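Local atomic coordinates of ribulose bisphosphate carboxylase (Hyperthermus butylicus DSM 5456, PDB entry 6HUN), a protein that probably adds carbon dioxide and water to ribulose 1,5-bisphosphate to give two molecules of 3-phosphoglycerate, using magnesium, in an archaeal AMP degradation pathway. Residues 27-32 and 68-73; 42-47 and 100-105; 422-427 and 442-447. All coordinates share one frame; numbering follows the deposited sequence.

In the fold
Contacts 1 and 2 both belong to the N-terminal domain, with centres about 16 Å apart. Contact 3 lies in the catalytic domain on the other side of the chain's centre, about 48 Å from contact 2 and about 63 Å from contact 1, centre to centre. Contact 2 is the buried one: two strands of the N-terminal sheet, held by backbone hydrogen bonds and apolar side chains. Contact 1 is partly buried, joins a 3-10 turn to an irregular loop with no hydrogen bond between them, and faces the second subunit. Contact 3, also partly buried, joins helices 415-431 and 443-452 through one glutamine amide, bonded to a backbone N-H and a carboxylate. No two contacts share an element.

Contact 1 of 3, residues 27-32 and 68-73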
loop_
_atom_site.group_PDB
_atom_site.type_symbol
_atom_site.label_atom_id
_atom_site.label_comp_id
_atom_site.label_asym_id
_atom_site.label_seq_id
_atom_site.Cartn_x
_atom_site.Cartn_y
_atom_site.Cartn_z
ATOM N N LEU A 27 -28.917 -10.705 3.955
ATOM C CA LEU A 27 -29.648 -10.324 5.164
ATOM C C LEU A 27 -29.126 -11.081 6.378
ATOM O O LEU A 27 -29.218 -10.594 7.506
ATOM C CB LEU A 27 -31.174 -10.574 4.998
ATOM C CG LEU A 27 -31.919 -11.920 5.218
ATOM C CD1 LEU A 27 -32.447 -12.146 6.672
ATOM C CD2 LEU A 27 -33.128 -12.136 4.270
ATOM N N GLU A 28 -28.571 -12.267 6.154
ATOM C CA GLU A 28 -28.028 -13.111 7.212
ATOM C C GLU A 28 -26.844 -12.469 7.942
ATOM O O GLU A 28 -26.473 -12.930 9.035
ATOM C CB GLU A 28 -27.661 -14.457 6.565
ATOM C CG GLU A 28 -26.421 -15.162 7.088
ATOM C CD GLU A 28 -26.351 -16.639 6.716
ATOM O OE1 GLU A 28 -27.172 -17.091 5.871
ATOM O OE2 GLU A 28 -25.480 -17.348 7.290
ATOM N N PHE A 29 -26.272 -11.393 7.402
ATOM C CA PHE A 29 -25.115 -10.752 8.022
ATOM C C PHE A 29 -25.454 -9.442 8.709
ATOM O O PHE A 29 -24.544 -8.754 9.176
ATOM C CB PHE A 29 -24.009 -10.517 6.974
ATOM C CG PHE A 29 -23.410 -11.795 6.444
ATOM C CD1 PHE A 29 -24.063 -12.529 5.466
ATOM C CD2 PHE A 29 -22.212 -12.277 6.955
ATOM C CE1 PHE A 29 -23.546 -13.723 4.985
ATOM C CE2 PHE A 29 -21.679 -13.461 6.476
ATOM C CZ PHE A 29 -22.360 -14.197 5.479
ATOM N N VAL A 30 -26.732 -9.078 8.761
ATOM C CA VAL A 30 -27.223 -7.839 9.348
ATOM C C VAL A 30 -28.078 -8.212 10.545
ATOM O O VAL A 30 -28.797 -9.211 10.490
ATOM C CB VAL A 30 -28.042 -7.030 8.327
ATOM C CG1 VAL A 30 -28.416 -5.686 8.887
ATOM C CG2 VAL A 30 -27.248 -6.851 7.036
ATOM N N ASP A 31 -27.996 -7.420 11.623
ATOM C CA ASP A 31 -28.736 -7.700 12.861
ATOM C C ASP A 31 -28.709 -6.505 13.790
ATOM O O ASP A 31 -27.831 -6.412 14.646
ATOM C CB ASP A 31 -28.136 -8.902 13.573
ATOM C CG ASP A 31 -28.939 -9.331 14.805
ATOM O OD1 ASP A 31 -29.812 -8.564 15.272
ATOM O OD2 ASP A 31 -28.685 -10.457 15.286
ATOM N N GLU A 32 -29.645 -5.582 13.632
ATOM C CA GLU A 32 -29.568 -4.349 14.406
ATOM C C GLU A 32 -29.913 -4.533 15.877
ATOM O O GLU A 32 -29.912 -3.548 16.632
ATOM C CB GLU A 32 -30.482 -3.303 13.793
ATOM C CG GLU A 32 -30.141 -2.950 12.369
ATOM C CD GLU A 32 -31.144 -1.975 11.837
ATOM O OE1 GLU A 32 -31.946 -2.362 10.956
ATOM O OE2 GLU A 32 -31.175 -0.834 12.365
ATOM N N VAL A 68 -16.407 -14.390 6.079
ATOM C CA VAL A 68 -16.436 -15.801 5.661
ATOM C C VAL A 68 -17.074 -15.999 4.297
ATOM O O VAL A 68 -17.296 -17.144 3.901
ATOM C CB VAL A 68 -17.173 -16.682 6.688
ATOM C CG1 VAL A 68 -16.443 -16.637 7.989
ATOM C CG2 VAL A 68 -18.563 -16.198 6.854
ATOM N N GLY A 69 -17.395 -14.921 3.576
ATOM C CA GLY A 69 -18.045 -15.126 2.292
ATOM C C GLY A 69 -19.427 -15.759 2.429
ATOM O O GLY A 69 -20.090 -15.722 3.473
ATOM N N THR A 70 -19.852 -16.392 1.350
ATOM C CA THR A 70 -21.167 -17.014 1.306
ATOM C C THR A 70 -21.042 -18.470 0.881
ATOM O O THR A 70 -19.987 -18.950 0.460
ATOM C CB THR A 70 -22.094 -16.276 0.327
ATOM O OG1 THR A 70 -21.315 -15.828 -0.791
ATOM C CG2 THR A 70 -22.753 -15.075 0.995
ATOM N N TRP A 71 -22.142 -19.176 0.968
ATOM C CA TRP A 71 -22.179 -20.475 0.316
ATOM C C TRP A 71 -23.564 -20.677 -0.265
ATOM O O TRP A 71 -24.549 -20.119 0.233
ATOM C CB TRP A 71 -21.800 -21.613 1.287
ATOM C CG TRP A 71 -22.958 -22.262 2.003
ATOM C CD1 TRP A 71 -23.762 -23.254 1.533
ATOM C CD2 TRP A 71 -23.434 -21.950 3.320
ATOM N NE1 TRP A 71 -24.709 -23.583 2.473
ATOM C CE2 TRP A 71 -24.530 -22.797 3.579
ATOM C CE3 TRP A 71 -23.044 -21.030 4.300
ATOM C CZ2 TRP A 71 -25.241 -22.765 4.784
ATOM C CZ3 TRP A 71 -23.759 -21.007 5.504
ATOM C CH2 TRP A 71 -24.840 -21.867 5.730
ATOM N N THR A 72 -23.626 -21.467 -1.337
ATOM C CA THR A 72 -24.898 -21.905 -1.901
ATOM C C THR A 72 -25.267 -23.286 -1.370
ATOM O O THR A 72 -26.274 -23.428 -0.670
ATOM C CB THR A 72 -24.857 -21.900 -3.444
ATOM O OG1 THR A 72 -24.182 -23.071 -3.930
ATOM C CG2 THR A 72 -24.157 -20.636 -3.981
ATOM N N THR A 73 -24.445 -24.302 -1.661
ATOM C CA THR A 73 -24.619 -25.654 -1.129
ATOM C C THR A 73 -23.314 -26.084 -0.462
ATOM O O THR A 73 -22.233 -25.609 -0.821
ATOM C CB THR A 73 -25.045 -26.661 -2.234
ATOM O OG1 THR A 73 -25.609 -27.832 -1.633
ATOM C CG2 THR A 73 -23.860 -27.058 -3.101
#
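Phe-29 reaches from 27-32 into 68-73 and carries most of this contact. The outer end of its ring does the touching. Phe-29 CZ comes to 3.4 Å from Gly-69 O, which lies obliquely to the ring. Phe-29 CE2 meets Val-68 CG2 at 4.2 Å, and here the methyl sits at the ring edge, near its plane. On the other flank Phe-29 CE1 approaches Thr-70 CG2 at 4.3 Å, again obliquely. The ring is thus set among three consecutive residues. Its CG is anti to its own carbonyl carbon (chi1 -67°), and this extends the ring toward 68-73 from the end of the 3-10 turn. The side chains of Phe-29 and Val-68 cross at a slant.

Glu-28 lies beside the Phe-29 ring. Glu-28 OE2 is 4.4 Å from Trp-71 CZ3, a loose approach to the indole. The carboxylate is paired instead with Lys-85, which also makes a cation-pi contact with Phe-29. Phe-29 also touches Ala-63 and Ala-64 of helix 55-65. Val-68, Thr-70 and Trp-71 pack on Leu-180, Lys-177 and Pro-178 of the second subunit, respectively. Lys-177 is a predicted proton acceptor, consistent with the Rubisco dimer, where the N-terminal domain helps complete the partner's active site.

No hydrogen bond crosses between the segments. Gly-69 O is buried here without a polar partner in the model, and the Phe-29 ring is its close neighbour across the contact. The join therefore rests on van der Waals packing of one aromatic ring, while the charge of Glu-28 is probably balanced by Lys-85.

Contact 2 of 3, residues 42-47 and 100-105; sequences IAVFRV and LVWVAY
Strands 42-47 and 100-105 run antiparallel, their axes 4.6 Å apart at closest approach, with Ala-43/Val-103 and Phe-45/Val-101 as the hydrogen-bonded pairs. Each pair makes two bonds, the shortest being Val-101 N to Phe-45 O at 2.8 Å. The non-hydrogen-bonded pairs are Ile-42/Ala-104, Val-44/Trp-102 and Arg-46/Leu-100.

On the face of Val-44 and Trp-102, Val-44 CG2 lies over the indole, 4.1 Å from the centroid of the Trp-102 five-membered ring, in a CH-pi contact. The methyl stands 15° off the ring normal. With chi1 at 52°, Val-44 turns CG2 away from its own backbone N and lays it alongside the Trp-102 side chain, which points the same way. Ile-42 comes instead to the indole edge, with Ile-42 CG2 at 4.2 Å from Trp-102 CD1. Ile-42 CD1, on the other branch, is 3.6 Å from Ala-104 CB. Leu-100 CD2 fits beside Arg-46 CB, while the Arg-46 guanidinium reaches out to Asp-96.

The opposite face holds Phe-45. Its ring edge meets Val-103, with Phe-45 CE2 3.6 Å from Val-103 CG2. Tyr-105 approaches from the other direction, and Tyr-105 OH lies near the ring plane, 3.4 Å from Phe-45 CZ. That hydroxyl is hydrogen-bonded to Ser-66. Val-47 and Val-101 touch through their CG2 methyls at 3.7 Å.

Ile-62 of helix 55-65 packs on Phe-45 and Val-47, and Ala-59 on Val-101. Strands 132-141 and 87-93 flank the pair. These are two inner, antiparallel strands of the mixed sheet, with helix 55-65 packed on the Phe-45 face, of the N-terminal alpha/beta domain of Rubisco large chains.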
loop_
_atom_site.group_PDB
_atom_site.type_symbol
_atom_site.label_atom_id
_atom_site.label_comp_id
_atom_site.label_asym_id
_atom_site.label_seq_id
_atom_site.Cartn_x
_atom_site.Cartn_y
_atom_site.Cartn_z
ATOM N N ILE A 42 -14.397 -4.165 15.969
ATOM C CA ILE A 42 -15.491 -3.355 15.447
ATOM C C ILE A 42 -14.929 -2.421 14.377
ATOM O O ILE A 42 -14.034 -1.642 14.683
ATOM C CB ILE A 42 -16.130 -2.524 16.573
ATOM C CG1 ILE A 42 -16.664 -3.452 17.714
ATOM C CG2 ILE A 42 -17.204 -1.625 15.988
ATOM C CD1 ILE A 42 -17.841 -4.119 17.263
ATOM N N ALA A 43 -15.493 -2.444 13.175
ATOM C CA ALA A 43 -15.139 -1.480 12.118
ATOM C C ALA A 43 -16.307 -0.521 11.918
ATOM O O ALA A 43 -17.461 -0.958 11.894
ATOM C CB ALA A 43 -14.834 -2.198 10.787
ATOM N N VAL A 44 -16.019 0.764 11.689
ATOM C CA VAL A 44 -17.031 1.720 11.276
ATOM C C VAL A 44 -16.703 2.211 9.864
ATOM O O VAL A 44 -15.591 2.705 9.591
ATOM C CB VAL A 44 -17.209 2.864 12.283
ATOM C CG1 VAL A 44 -15.882 3.510 12.615
ATOM C CG2 VAL A 44 -18.208 3.854 11.716
ATOM N N PHE A 45 -17.633 1.968 8.959
ATOM C CA PHE A 45 -17.481 2.235 7.532
ATOM C C PHE A 45 -18.415 3.369 7.168
ATOM O O PHE A 45 -19.532 3.433 7.675
ATOM C CB PHE A 45 -17.865 1.019 6.662
ATOM C CG PHE A 45 -17.040 -0.215 6.900
ATOM C CD1 PHE A 45 -15.751 -0.340 6.372
ATOM C CD2 PHE A 45 -17.576 -1.303 7.550
ATOM C CE1 PHE A 45 -15.028 -1.553 6.574
ATOM C CE2 PHE A 45 -16.863 -2.447 7.759
ATOM C CZ PHE A 45 -15.557 -2.574 7.273
ATOM N N ARG A 46 -17.994 4.216 6.240
ATOM C CA ARG A 46 -18.912 5.170 5.622
ATOM C C ARG A 46 -19.258 4.642 4.227
ATOM O O ARG A 46 -18.372 4.527 3.373
ATOM C CB ARG A 46 -18.267 6.556 5.563
ATOM C CG ARG A 46 -19.229 7.558 4.893
ATOM C CD ARG A 46 -18.584 8.989 4.915
ATOM N NE ARG A 46 -19.560 10.003 4.490
ATOM C CZ ARG A 46 -19.350 11.311 4.641
ATOM N NH1 ARG A 46 -18.215 11.739 5.195
ATOM N NH2 ARG A 46 -20.291 12.195 4.259
ATOM N N VAL A 47 -20.516 4.271 4.019
ATOM C CA VAL A 47 -20.931 3.435 2.886
ATOM C C VAL A 47 -21.871 4.254 2.030
ATOM O O VAL A 47 -22.891 4.764 2.532
ATOM C CB VAL A 47 -21.644 2.144 3.347
ATOM C CG1 VAL A 47 -22.042 1.257 2.159
ATOM C CG2 VAL A 47 -20.780 1.374 4.407
ATOM N N LEU A 100 -23.089 5.674 8.060
ATOM C CA LEU A 100 -22.123 4.965 8.877
ATOM C C LEU A 100 -22.701 3.593 9.177
ATOM O O LEU A 100 -23.875 3.459 9.573
ATOM C CB LEU A 100 -21.780 5.716 10.171
ATOM C CG LEU A 100 -21.056 7.056 9.938
ATOM C CD1 LEU A 100 -20.814 7.809 11.302
ATOM C CD2 LEU A 100 -19.692 6.861 9.292
ATOM N N VAL A 101 -21.869 2.573 9.023
ATOM C CA VAL A 101 -22.231 1.208 9.331
ATOM C C VAL A 101 -21.199 0.651 10.290
ATOM O O VAL A 101 -20.003 0.638 9.987
ATOM C CB VAL A 101 -22.323 0.315 8.076
ATOM C CG1 VAL A 101 -22.709 -1.115 8.492
ATOM C CG2 VAL A 101 -23.325 0.874 7.088
ATOM N N TRP A 102 -21.655 0.119 11.414
ATOM C CA TRP A 102 -20.771 -0.591 12.318
ATOM C C TRP A 102 -20.883 -2.076 12.054
ATOM O O TRP A 102 -21.991 -2.640 12.048
ATOM C CB TRP A 102 -21.107 -0.323 13.797
ATOM C CG TRP A 102 -20.827 1.076 14.261
ATOM C CD1 TRP A 102 -19.835 1.471 15.116
ATOM C CD2 TRP A 102 -21.561 2.264 13.927
ATOM N NE1 TRP A 102 -19.905 2.812 15.321
ATOM C CE2 TRP A 102 -20.953 3.329 14.606
ATOM C CE3 TRP A 102 -22.669 2.530 13.122
ATOM C CZ2 TRP A 102 -21.415 4.645 14.497
ATOM C CZ3 TRP A 102 -23.122 3.812 13.014
ATOM C CH2 TRP A 102 -22.505 4.861 13.702
ATOM N N VAL A 103 -19.737 -2.720 11.920
ATOM C CA VAL A 103 -19.652 -4.154 11.689
ATOM C C VAL A 103 -18.796 -4.750 12.790
ATOM O O VAL A 103 -17.704 -4.251 13.076
ATOM C CB VAL A 103 -19.065 -4.488 10.299
ATOM C CG1 VAL A 103 -19.105 -6.034 10.044
ATOM C CG2 VAL A 103 -19.831 -3.780 9.242
ATOM N N ALA A 104 -19.296 -5.810 13.413
ATOM C CA ALA A 104 -18.573 -6.523 14.448
ATOM C C ALA A 104 -17.991 -7.817 13.873
ATOM O O ALA A 104 -18.673 -8.544 13.128
ATOM C CB ALA A 104 -19.521 -6.833 15.640
ATOM N N TYR A 105 -16.735 -8.101 14.242
ATOM C CA TYR A 105 -15.916 -9.204 13.701
ATOM C C TYR A 105 -15.379 -10.064 14.836
ATOM O O TYR A 105 -14.605 -9.560 15.671
ATOM C CB TYR A 105 -14.689 -8.703 12.904
ATOM C CG TYR A 105 -15.004 -7.941 11.642
ATOM C CD1 TYR A 105 -15.234 -6.591 11.684
ATOM C CD2 TYR A 105 -15.079 -8.584 10.408
ATOM C CE1 TYR A 105 -15.549 -5.886 10.568
ATOM C CE2 TYR A 105 -15.397 -7.879 9.249
ATOM C CZ TYR A 105 -15.610 -6.507 9.341
ATOM O OH TYR A 105 -15.929 -5.783 8.209
#

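Contact 3 of 3, residues 422-427 and 442-447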
loop_
_atom_site.group_PDB
_atom_site.type_symbol
_atom_site.label_atom_id
_atom_site.label_comp_id
_atom_site.label_asym_id
_atom_site.label_seq_id
_atom_site.Cartn_x
_atom_site.Cartn_y
_atom_site.Cartn_z
ATOM N N VAL A 422 15.210 28.927 15.684
ATOM C CA VAL A 422 14.149 27.990 16.042
ATOM C C VAL A 422 14.232 27.599 17.515
ATOM O O VAL A 422 13.209 27.550 18.207
ATOM C CB VAL A 422 14.213 26.738 15.138
ATOM C CG1 VAL A 422 13.379 25.608 15.727
ATOM C CG2 VAL A 422 13.712 27.067 13.781
ATOM N N ARG A 423 15.444 27.296 18.009
ATOM C CA ARG A 423 15.616 26.903 19.411
ATOM C C ARG A 423 15.254 28.047 20.354
ATOM O O ARG A 423 14.639 27.834 21.404
ATOM C CB ARG A 423 17.056 26.445 19.662
ATOM C CG ARG A 423 17.422 25.053 19.115
ATOM C CD ARG A 423 16.828 23.887 19.951
ATOM N NE ARG A 423 17.299 23.822 21.332
ATOM C CZ ARG A 423 18.381 23.153 21.746
ATOM N NH1 ARG A 423 19.146 22.492 20.881
ATOM N NH2 ARG A 423 18.713 23.150 23.034
ATOM N N GLN A 424 15.605 29.273 19.989
ATOM C CA GLN A 424 15.209 30.389 20.844
ATOM C C GLN A 424 13.698 30.566 20.815
ATOM O O GLN A 424 13.078 30.825 21.854
ATOM C CB GLN A 424 15.922 31.663 20.411
ATOM C CG GLN A 424 17.405 31.570 20.563
ATOM C CD GLN A 424 18.126 32.638 19.798
ATOM O OE1 GLN A 424 17.548 33.325 18.943
ATOM N NE2 GLN A 424 19.399 32.833 20.139
ATOM N N ALA A 425 13.088 30.389 19.635
ATOM C CA ALA A 425 11.638 30.462 19.537
ATOM C C ALA A 425 10.982 29.408 20.417
ATOM O O ALA A 425 10.018 29.705 21.131
ATOM C CB ALA A 425 11.202 30.313 18.080
ATOM N N VAL A 426 11.511 28.172 20.400
ATOM C CA VAL A 426 11.000 27.124 21.283
ATOM C C VAL A 426 11.218 27.477 22.741
ATOM O O VAL A 426 10.374 27.171 23.597
ATOM C CB VAL A 426 11.662 25.781 20.923
ATOM C CG1 VAL A 426 11.380 24.696 21.983
ATOM C CG2 VAL A 426 11.106 25.354 19.586
ATOM N N GLU A 427 12.382 28.076 23.042
ATOM C CA GLU A 427 12.718 28.513 24.392
ATOM C C GLU A 427 11.715 29.535 24.915
ATOM O O GLU A 427 11.243 29.424 26.052
ATOM C CB GLU A 427 14.133 29.092 24.400
ATOM C CG GLU A 427 14.789 29.088 25.777
ATOM C CD GLU A 427 15.058 27.665 26.266
ATOM O OE1 GLU A 427 16.215 27.204 26.163
ATOM O OE2 GLU A 427 14.111 27.013 26.760
ATOM N N HIS A 442 17.933 38.365 21.766
ATOM C CA HIS A 442 18.242 37.146 21.006
ATOM C C HIS A 442 18.294 37.453 19.512
ATOM O O HIS A 442 17.259 37.463 18.838
ATOM C CB HIS A 442 17.254 36.045 21.343
ATOM C CG HIS A 442 17.513 35.449 22.686
ATOM N ND1 HIS A 442 16.804 35.814 23.812
ATOM C CD2 HIS A 442 18.481 34.602 23.106
ATOM C CE1 HIS A 442 17.289 35.171 24.858
ATOM N NE2 HIS A 442 18.308 34.428 24.457
ATOM N N ARG A 443 19.525 37.633 19.010
ATOM C CA ARG A 443 19.781 38.142 17.661
ATOM C C ARG A 443 19.187 37.229 16.585
ATOM O O ARG A 443 18.390 37.670 15.748
ATOM C CB ARG A 443 21.293 38.273 17.422
ATOM C CG ARG A 443 22.145 39.260 18.273
ATOM C CD ARG A 443 22.274 38.937 19.775
ATOM N NE ARG A 443 22.745 37.572 19.955
ATOM C CZ ARG A 443 22.251 36.730 20.860
ATOM N NH1 ARG A 443 21.349 37.163 21.734
ATOM N NH2 ARG A 443 22.683 35.469 20.933
ATOM N N GLU A 444 19.621 35.962 16.561
ATOM C CA GLU A 444 19.217 35.026 15.509
ATOM C C GLU A 444 17.699 35.007 15.332
ATOM O O GLU A 444 17.178 35.155 14.219
ATOM C CB GLU A 444 19.756 33.617 15.834
ATOM C CG GLU A 444 21.298 33.526 15.980
ATOM C CD GLU A 444 21.840 33.893 17.390
ATOM O OE1 GLU A 444 21.125 34.549 18.169
ATOM O OE2 GLU A 444 22.999 33.536 17.712
ATOM N N LEU A 445 16.973 34.835 16.433
ATOM C CA LEU A 445 15.517 34.911 16.399
ATOM C C LEU A 445 15.025 36.260 15.894
ATOM O O LEU A 445 13.997 36.337 15.200
ATOM C CB LEU A 445 14.962 34.669 17.798
ATOM C CG LEU A 445 13.460 34.946 17.912
ATOM C CD1 LEU A 445 12.660 33.998 16.996
ATOM C CD2 LEU A 445 12.921 34.949 19.328
ATOM N N ALA A 446 15.708 37.349 16.284
ATOM C CA ALA A 446 15.219 38.671 15.928
ATOM C C ALA A 446 14.985 38.745 14.429
ATOM O O ALA A 446 13.909 39.157 13.974
ATOM C CB ALA A 446 16.198 39.754 16.410
ATOM N N ARG A 447 15.942 38.238 13.647
ATOM C CA ARG A 447 15.811 38.351 12.202
ATOM C C ARG A 447 14.819 37.348 11.627
ATOM O O ARG A 447 14.246 37.592 10.557
ATOM C CB ARG A 447 17.178 38.215 11.537
ATOM C CG ARG A 447 17.862 39.574 11.400
ATOM C CD ARG A 447 19.332 39.571 11.762
ATOM N NE ARG A 447 20.133 38.877 10.754
ATOM C CZ ARG A 447 20.218 39.214 9.465
ATOM N NH1 ARG A 447 19.545 40.253 8.975
ATOM N NH2 ARG A 447 20.990 38.504 8.652
#
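The amide of Gln-424 makes both hydrogen bonds across this contact. Gln-424 OE1 accepts from Leu-445 N at 3.0 Å, in the first turn of helix 443-452. The donor stands nearly in line with the amide C=O, though the hydrogen bond is bent, 144° at the hydrogen. Gln-424 NE2 donates to Glu-444 OE1 at 3.1 Å. This bond leaves close to the amide plane but meets the carboxylate from above its plane, the two groups being turned 78° apart. Glu-444 OE1 also has Arg-443 NH2 at 3.3 Å, a salt bridge of charge alone. The stronger partner of this carboxylate is Arg-420, which pairs with OE2.

The Gln-424 chain runs on straight past CG (chi2 164°) and carries the amide across to helix 443-452. His-442, the N-cap residue, crosses it obliquely and presents a ring edge, with His-442 CD2 3.6 Å from Gln-424 NE2. The imidazole is stacked on Tyr-438. Leu-445 slides past Gln-424 in the opposite direction. Farther out, Leu-445 CD1 rests on Ala-425 CB at 4.1 Å, and both side chains touch Pro-386. The helix axes cross almost at a right angle, 8.6 Å apart. Helix 415-431, which follows the last TIM-barrel strand 401-403, is thus joined to the C-terminal helix.

With an alanine in place of Gln-424, Leu-445 N would probably lose its acceptor, Glu-444 OE1 its amide donor, and a gap would be likely to open beside His-442.

One buried amide uses both its ends: it satisfies a backbone N-H and gives a neutral donor to a carboxylate whose charge is probably balanced by Arg-443 and Arg-420.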